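Local atomic coordinates of CPXV203 protein (Cowpox virus, PDB entry 4HKJ), a protein that probably binds assembled host MHC class I molecules and keeps them from reaching the cell surface, helping the virus escape cytotoxic T cells. Residues 49-54 with 80-85; 71-76 with 179-184. All blocks are in the same frame, centred on the assembly; numbering follows the deposited sequence.

Contact 1 of 2, residues 49-54 with 80-85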
loop_
_atom_site.group_PDB
_atom_site.type_symbol
_atom_site.label_atom_id
_atom_site.label_comp_id
_atom_site.label_asym_id
_atom_site.label_seq_id
_atom_site.Cartn_x
_atom_site.Cartn_y
_atom_site.Cartn_z
ATOM N N GLU D 49 -8.891 -3.883 -24.721
ATOM C CA GLU D 49 -7.694 -4.621 -25.106
ATOM C C GLU D 49 -6.459 -3.740 -24.953
ATOM O O GLU D 49 -6.461 -2.583 -25.372
ATOM C CB GLU D 49 -7.796 -5.113 -26.552
ATOM C CG GLU D 49 -8.995 -6.003 -26.840
ATOM C CD GLU D 49 -10.227 -5.218 -27.250
ATOM O OE1 GLU D 49 -10.180 -3.970 -27.214
ATOM O OE2 GLU D 49 -11.242 -5.850 -27.614
ATOM N N GLY D 50 -5.407 -4.286 -24.352
ATOM C CA GLY D 50 -4.170 -3.546 -24.187
ATOM C C GLY D 50 -3.265 -4.074 -23.090
ATOM O O GLY D 50 -3.731 -4.644 -22.103
ATOM N N ASN D 51 -1.962 -3.875 -23.277
ATOM C CA ASN D 51 -0.940 -4.273 -22.308
ATOM C C ASN D 51 -0.911 -5.770 -22.005
ATOM O O ASN D 51 -0.645 -6.178 -20.875
ATOM C CB ASN D 51 -1.060 -3.454 -21.017
ATOM C CG ASN D 51 -0.884 -1.965 -21.254
ATOM O OD1 ASN D 51 -1.054 -1.478 -22.372
ATOM N ND2 ASN D 51 -0.545 -1.235 -20.199
ATOM N N GLY D 52 -1.179 -6.581 -23.024
ATOM C CA GLY D 52 -1.100 -8.025 -22.890
ATOM C C GLY D 52 -2.343 -8.655 -22.297
ATOM O O GLY D 52 -2.428 -9.876 -22.172
ATOM N N TYR D 53 -3.314 -7.825 -21.931
ATOM C CA TYR D 53 -4.548 -8.324 -21.342
ATOM C C TYR D 53 -5.771 -7.761 -22.049
ATOM O O TYR D 53 -5.724 -6.672 -22.624
ATOM C CB TYR D 53 -4.627 -7.963 -19.858
ATOM C CG TYR D 53 -3.377 -8.275 -19.067
ATOM C CD1 TYR D 53 -2.899 -9.573 -18.969
ATOM C CD2 TYR D 53 -2.688 -7.269 -18.400
ATOM C CE1 TYR D 53 -1.758 -9.861 -18.242
ATOM C CE2 TYR D 53 -1.550 -7.547 -17.670
ATOM C CZ TYR D 53 -1.090 -8.846 -17.594
ATOM O OH TYR D 53 0.043 -9.125 -16.869
ATOM N N ARG D 54 -6.863 -8.514 -22.010
ATOM C CA ARG D 54 -8.156 -7.984 -22.413
ATOM C C ARG D 54 -9.135 -8.114 -21.249
ATOM O O ARG D 54 -9.295 -9.189 -20.670
ATOM C CB ARG D 54 -8.676 -8.653 -23.690
ATOM C CG ARG D 54 -8.996 -10.131 -23.582
ATOM C CD ARG D 54 -9.562 -10.643 -24.898
ATOM N NE ARG D 54 -10.585 -9.742 -25.423
ATOM C CZ ARG D 54 -11.268 -9.952 -26.544
ATOM N NH1 ARG D 54 -11.043 -11.041 -27.269
ATOM N NH2 ARG D 54 -12.177 -9.071 -26.940
ATOM N N THR D 80 6.564 -5.906 -16.432
ATOM C CA THR D 80 5.580 -6.719 -15.717
ATOM C C THR D 80 4.305 -5.957 -15.350
ATOM O O THR D 80 3.213 -6.526 -15.350
ATOM C CB THR D 80 6.178 -7.334 -14.434
ATOM O OG1 THR D 80 6.768 -6.300 -13.635
ATOM C CG2 THR D 80 7.235 -8.370 -14.778
ATOM N N HIS D 81 4.446 -4.673 -15.039
ATOM C CA HIS D 81 3.321 -3.886 -14.539
ATOM C C HIS D 81 2.431 -3.321 -15.645
ATOM O O HIS D 81 2.916 -2.739 -16.617
ATOM C CB HIS D 81 3.822 -2.751 -13.642
ATOM C CG HIS D 81 4.662 -3.213 -12.494
ATOM N ND1 HIS D 81 4.125 -3.770 -11.354
ATOM C CD2 HIS D 81 6.004 -3.195 -12.307
ATOM C CE1 HIS D 81 5.098 -4.078 -10.515
ATOM N NE2 HIS D 81 6.248 -3.739 -11.069
ATOM N N SER D 82 1.122 -3.496 -15.480
ATOM C CA SER D 82 0.135 -2.926 -16.389
ATOM C C SER D 82 -1.010 -2.313 -15.587
ATOM O O SER D 82 -1.664 -3.001 -14.804
ATOM C CB SER D 82 -0.400 -3.993 -17.343
ATOM O OG SER D 82 0.646 -4.560 -18.109
ATOM N N TYR D 83 -1.248 -1.020 -15.788
ATOM C CA TYR D 83 -2.240 -0.290 -15.003
ATOM C C TYR D 83 -3.439 0.150 -15.841
ATOM O O TYR D 83 -3.288 0.574 -16.987
ATOM C CB TYR D 83 -1.588 0.923 -14.331
ATOM C CG TYR D 83 -2.553 1.805 -13.571
ATOM C CD1 TYR D 83 -3.025 1.436 -12.321
ATOM C CD2 TYR D 83 -2.982 3.013 -14.101
ATOM C CE1 TYR D 83 -3.905 2.240 -11.622
ATOM C CE2 TYR D 83 -3.863 3.824 -13.411
ATOM C CZ TYR D 83 -4.321 3.433 -12.173
ATOM O OH TYR D 83 -5.196 4.240 -11.484
ATOM N N ILE D 84 -4.632 0.047 -15.259
ATOM C CA ILE D 84 -5.864 0.449 -15.933
ATOM C C ILE D 84 -6.686 1.370 -15.036
ATOM O O ILE D 84 -6.832 1.112 -13.842
ATOM C CB ILE D 84 -6.725 -0.773 -16.316
ATOM C CG1 ILE D 84 -5.900 -1.782 -17.121
ATOM C CG2 ILE D 84 -7.953 -0.343 -17.103
ATOM C CD1 ILE D 84 -6.679 -3.007 -17.551
ATOM N N GLU D 85 -7.220 2.445 -15.611
ATOM C CA GLU D 85 -8.009 3.402 -14.842
ATOM C C GLU D 85 -9.389 3.638 -15.447
ATOM O O GLU D 85 -9.514 4.217 -16.526
ATOM C CB GLU D 85 -7.268 4.735 -14.717
ATOM C CG GLU D 85 -7.997 5.771 -13.876
ATOM C CD GLU D 85 -7.324 7.128 -13.913
ATOM O OE1 GLU D 85 -7.244 7.723 -15.010
ATOM O OE2 GLU D 85 -6.868 7.599 -12.850
#

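Contact 2 of 2, residues 71-76 with 179-184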
loop_
_atom_site.group_PDB
_atom_site.type_symbol
_atom_site.label_atom_id
_atom_site.label_comp_id
_atom_site.label_asym_id
_atom_site.label_seq_id
_atom_site.Cartn_x
_atom_site.Cartn_y
_atom_site.Cartn_z
ATOM N N THR D 71 -15.046 6.499 -18.892
ATOM C CA THR D 71 -13.741 6.626 -19.536
ATOM C C THR D 71 -12.771 5.529 -19.089
ATOM O O THR D 71 -12.788 5.106 -17.934
ATOM C CB THR D 71 -13.121 8.017 -19.269
ATOM O OG1 THR D 71 -14.094 9.035 -19.533
ATOM C CG2 THR D 71 -11.901 8.251 -20.148
ATOM N N THR D 72 -11.932 5.070 -20.015
ATOM C CA THR D 72 -10.935 4.045 -19.719
ATOM C C THR D 72 -9.542 4.499 -20.153
ATOM O O THR D 72 -9.362 4.995 -21.264
ATOM C CB THR D 72 -11.272 2.717 -20.421
ATOM O OG1 THR D 72 -12.663 2.420 -20.253
ATOM C CG2 THR D 72 -10.440 1.581 -19.843
ATOM N N LYS D 73 -8.561 4.328 -19.270
ATOM C CA LYS D 73 -7.181 4.694 -19.570
ATOM C C LYS D 73 -6.224 3.581 -19.162
ATOM O O LYS D 73 -6.489 2.841 -18.214
ATOM C CB LYS D 73 -6.798 5.992 -18.856
ATOM C CG LYS D 73 -7.637 7.195 -19.250
ATOM C CD LYS D 73 -7.243 8.429 -18.457
ATOM C CE LYS D 73 -8.111 9.617 -18.831
ATOM N NZ LYS D 73 -7.717 10.847 -18.093
ATOM N N GLN D 74 -5.114 3.463 -19.885
ATOM C CA GLN D 74 -4.106 2.452 -19.580
ATOM C C GLN D 74 -2.689 2.991 -19.743
ATOM O O GLN D 74 -2.448 3.923 -20.511
ATOM C CB GLN D 74 -4.286 1.214 -20.465
ATOM C CG GLN D 74 -5.540 0.405 -20.175
ATOM C CD GLN D 74 -5.601 -0.876 -20.982
ATOM O OE1 GLN D 74 -6.658 -1.493 -21.109
ATOM N NE2 GLN D 74 -4.463 -1.284 -21.531
ATOM N N THR D 75 -1.755 2.394 -19.010
ATOM C CA THR D 75 -0.341 2.724 -19.137
ATOM C C THR D 75 0.500 1.504 -18.784
ATOM O O THR D 75 -0.021 0.510 -18.280
ATOM C CB THR D 75 0.061 3.899 -18.233
ATOM O OG1 THR D 75 1.436 4.230 -18.458
ATOM C CG2 THR D 75 -0.132 3.537 -16.770
ATOM N N HIS D 76 1.799 1.580 -19.047
ATOM C CA HIS D 76 2.687 0.456 -18.782
ATOM C C HIS D 76 4.034 0.908 -18.234
ATOM O O HIS D 76 4.580 1.925 -18.662
ATOM C CB HIS D 76 2.891 -0.373 -20.050
ATOM C CG HIS D 76 3.763 -1.574 -19.854
ATOM N ND1 HIS D 76 3.278 -2.780 -19.394
ATOM C CD2 HIS D 76 5.090 -1.756 -20.053
ATOM C CE1 HIS D 76 4.267 -3.651 -19.319
ATOM N NE2 HIS D 76 5.379 -3.055 -19.714
ATOM N N LYS D 179 0.994 10.362 -15.372
ATOM C CA LYS D 179 1.607 11.173 -16.418
ATOM C C LYS D 179 1.624 10.434 -17.755
ATOM O O LYS D 179 1.410 11.035 -18.806
ATOM C CB LYS D 179 3.027 11.585 -16.019
ATOM C CG LYS D 179 3.647 12.632 -16.933
ATOM C CD LYS D 179 5.109 12.894 -16.586
ATOM C CE LYS D 179 5.266 13.510 -15.204
ATOM N NZ LYS D 179 6.696 13.760 -14.871
ATOM N N TYR D 180 1.865 9.128 -17.703
ATOM C CA TYR D 180 1.996 8.320 -18.913
ATOM C C TYR D 180 0.705 7.611 -19.316
ATOM O O TYR D 180 0.719 6.733 -20.179
ATOM C CB TYR D 180 3.112 7.288 -18.746
ATOM C CG TYR D 180 4.489 7.890 -18.602
ATOM C CD1 TYR D 180 4.995 8.224 -17.353
ATOM C CD2 TYR D 180 5.286 8.121 -19.714
ATOM C CE1 TYR D 180 6.255 8.773 -17.217
ATOM C CE2 TYR D 180 6.548 8.670 -19.588
ATOM C CZ TYR D 180 7.027 8.994 -18.337
ATOM O OH TYR D 180 8.283 9.540 -18.205
ATOM N N LEU D 181 -0.404 7.984 -18.688
ATOM C CA LEU D 181 -1.697 7.395 -19.023
ATOM C C LEU D 181 -2.136 7.772 -20.435
ATOM O O LEU D 181 -1.913 8.896 -20.886
ATOM C CB LEU D 181 -2.768 7.821 -18.014
ATOM C CG LEU D 181 -2.838 7.065 -16.688
ATOM C CD1 LEU D 181 -3.880 7.695 -15.780
ATOM C CD2 LEU D 181 -3.155 5.596 -16.924
ATOM N N LYS D 182 -2.756 6.823 -21.130
ATOM C CA LYS D 182 -3.284 7.071 -22.466
ATOM C C LYS D 182 -4.739 6.631 -22.562
ATOM O O LYS D 182 -5.078 5.504 -22.206
ATOM C CB LYS D 182 -2.447 6.347 -23.523
ATOM C CG LYS D 182 -1.023 6.856 -23.641
ATOM C CD LYS D 182 -1.001 8.340 -23.966
ATOM C CE LYS D 182 0.412 8.895 -23.937
ATOM N NZ LYS D 182 0.436 10.355 -24.226
ATOM N N THR D 183 -5.592 7.528 -23.043
ATOM C CA THR D 183 -7.014 7.240 -23.172
ATOM C C THR D 183 -7.262 6.173 -24.235
ATOM O O THR D 183 -6.802 6.297 -25.370
ATOM C CB THR D 183 -7.816 8.510 -23.519
ATOM O OG1 THR D 183 -7.550 9.525 -22.542
ATOM C CG2 THR D 183 -9.306 8.213 -23.543
ATOM N N CYS D 184 -7.985 5.124 -23.856
ATOM C CA CYS D 184 -8.289 4.029 -24.770
ATOM C C CYS D 184 -9.273 4.471 -25.848
ATOM O O CYS D 184 -10.219 5.208 -25.575
ATOM C CB CYS D 184 -8.833 2.825 -23.998
ATOM S SG CYS D 184 -7.660 2.126 -22.809
#

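Contact 1 of 2, residues 49-54 with 80-85
Y53 reaches from a hairpin turn toward the start of strand 81-88, its OH 4.4 Å from T80 O, too far for a bond. The contact illustrates how the two sheets of a beta-sandwich meet through a turn. Strands 45-50 and 53-59 of one sheet are joined by a type I' turn, G50 to Y53, whose tip lies against a strand of the other sheet. Two backbone bonds close this tight hairpin, G50 N to Y53 O at 3.0 Å and Y53 N to G50 O at 3.2 Å, and E49 and R54 pair as a salt bridge just behind it. T80 and H81 both leave the backbone away from the hairpin; T80 OG1 bonds to an acidic side chain of the chain of another protein, and H81 packs on an acidic side chain of that chain. S82 is the hub. Its OG stands anti to its own carbonyl carbon (chi1 -59°), which brings it up to the turn: N51 O lies 3.5 Å from S82 OG, a weak hydrogen bond, and H76 ND1 is a second weak partner of the same hydroxyl. Around this oxygen the fit is one of small van der Waals contacts. N51 CB approaches S82 OG to 3.5 Å, and the ring of Y53 meets the serine obliquely, CE2 lying 3.7 Å from its CB. The side chain of Y83 leaves the backbone away from the turn, and its ring makes a cation-pi contact with R177. Its backbone comes no nearer than a distant approach, Y83 N at 4.5 Å from N51 ND2, an amide nitrogen that packs much closer to T75 O.

Contact 2 of 2, residues 71-76 with 179-184
K182 and Q74 form the hydrogen-bonded pair of a short antiparallel ladder, Q74 N donating to K182 O at 3.1 Å and K182 N returning a bond to Q74 O at 3.0 Å. C184 N extends the ladder to T72 O at 2.9 Å, a nearly straight bond with 168° at the hydrogen. A weaker polar link lies at the far end: with chi1 of T75 at -177°, its OG1 points to the carbonyl of Y180, 3.1 Å from Y180 O. The ladder adds strand 182-183 as the outermost strand, within this chain, of a five-stranded antiparallel sheet, whose next strand inward from 71-77 is 81-88. Van der Waals contacts follow the faces. K73 and T183, a non-hydrogen-bonded pair, share one face, where the extended lysine chain passes obliquely over the threonine and CE comes 3.8 Å from OG1. Beside them L181 meets T75 at about a right angle, CD2 against CG2 at 3.7 Å. On the face carrying Q74, sulfur takes over: C184, joined by a disulfide to C35, lays SG 3.8 Å from Q74 CG, while the amide oxygen of that glutamine is hydrogen-bonded to T48 OG1.

Overall arrangement
Strand 71-77 is what relates the two contacts: it pairs with strand 81-88 on one side, probably through backbone bonds such as E85 N to K73 O, and with strand 182-183 on the other. Contact 1 is the more buried, joining the two sheets by a turn set against a strand with scant polar bonding across it. Contact 2 lies within a single sheet at its edge in this chain, is only partly buried, covers more surface and relies on regular backbone bonds. Their centres are about 10 Å apart. Contact 2 alone includes a disulfide-bonded cysteine; both contacts have residues within reach of another protein chain in the assembly.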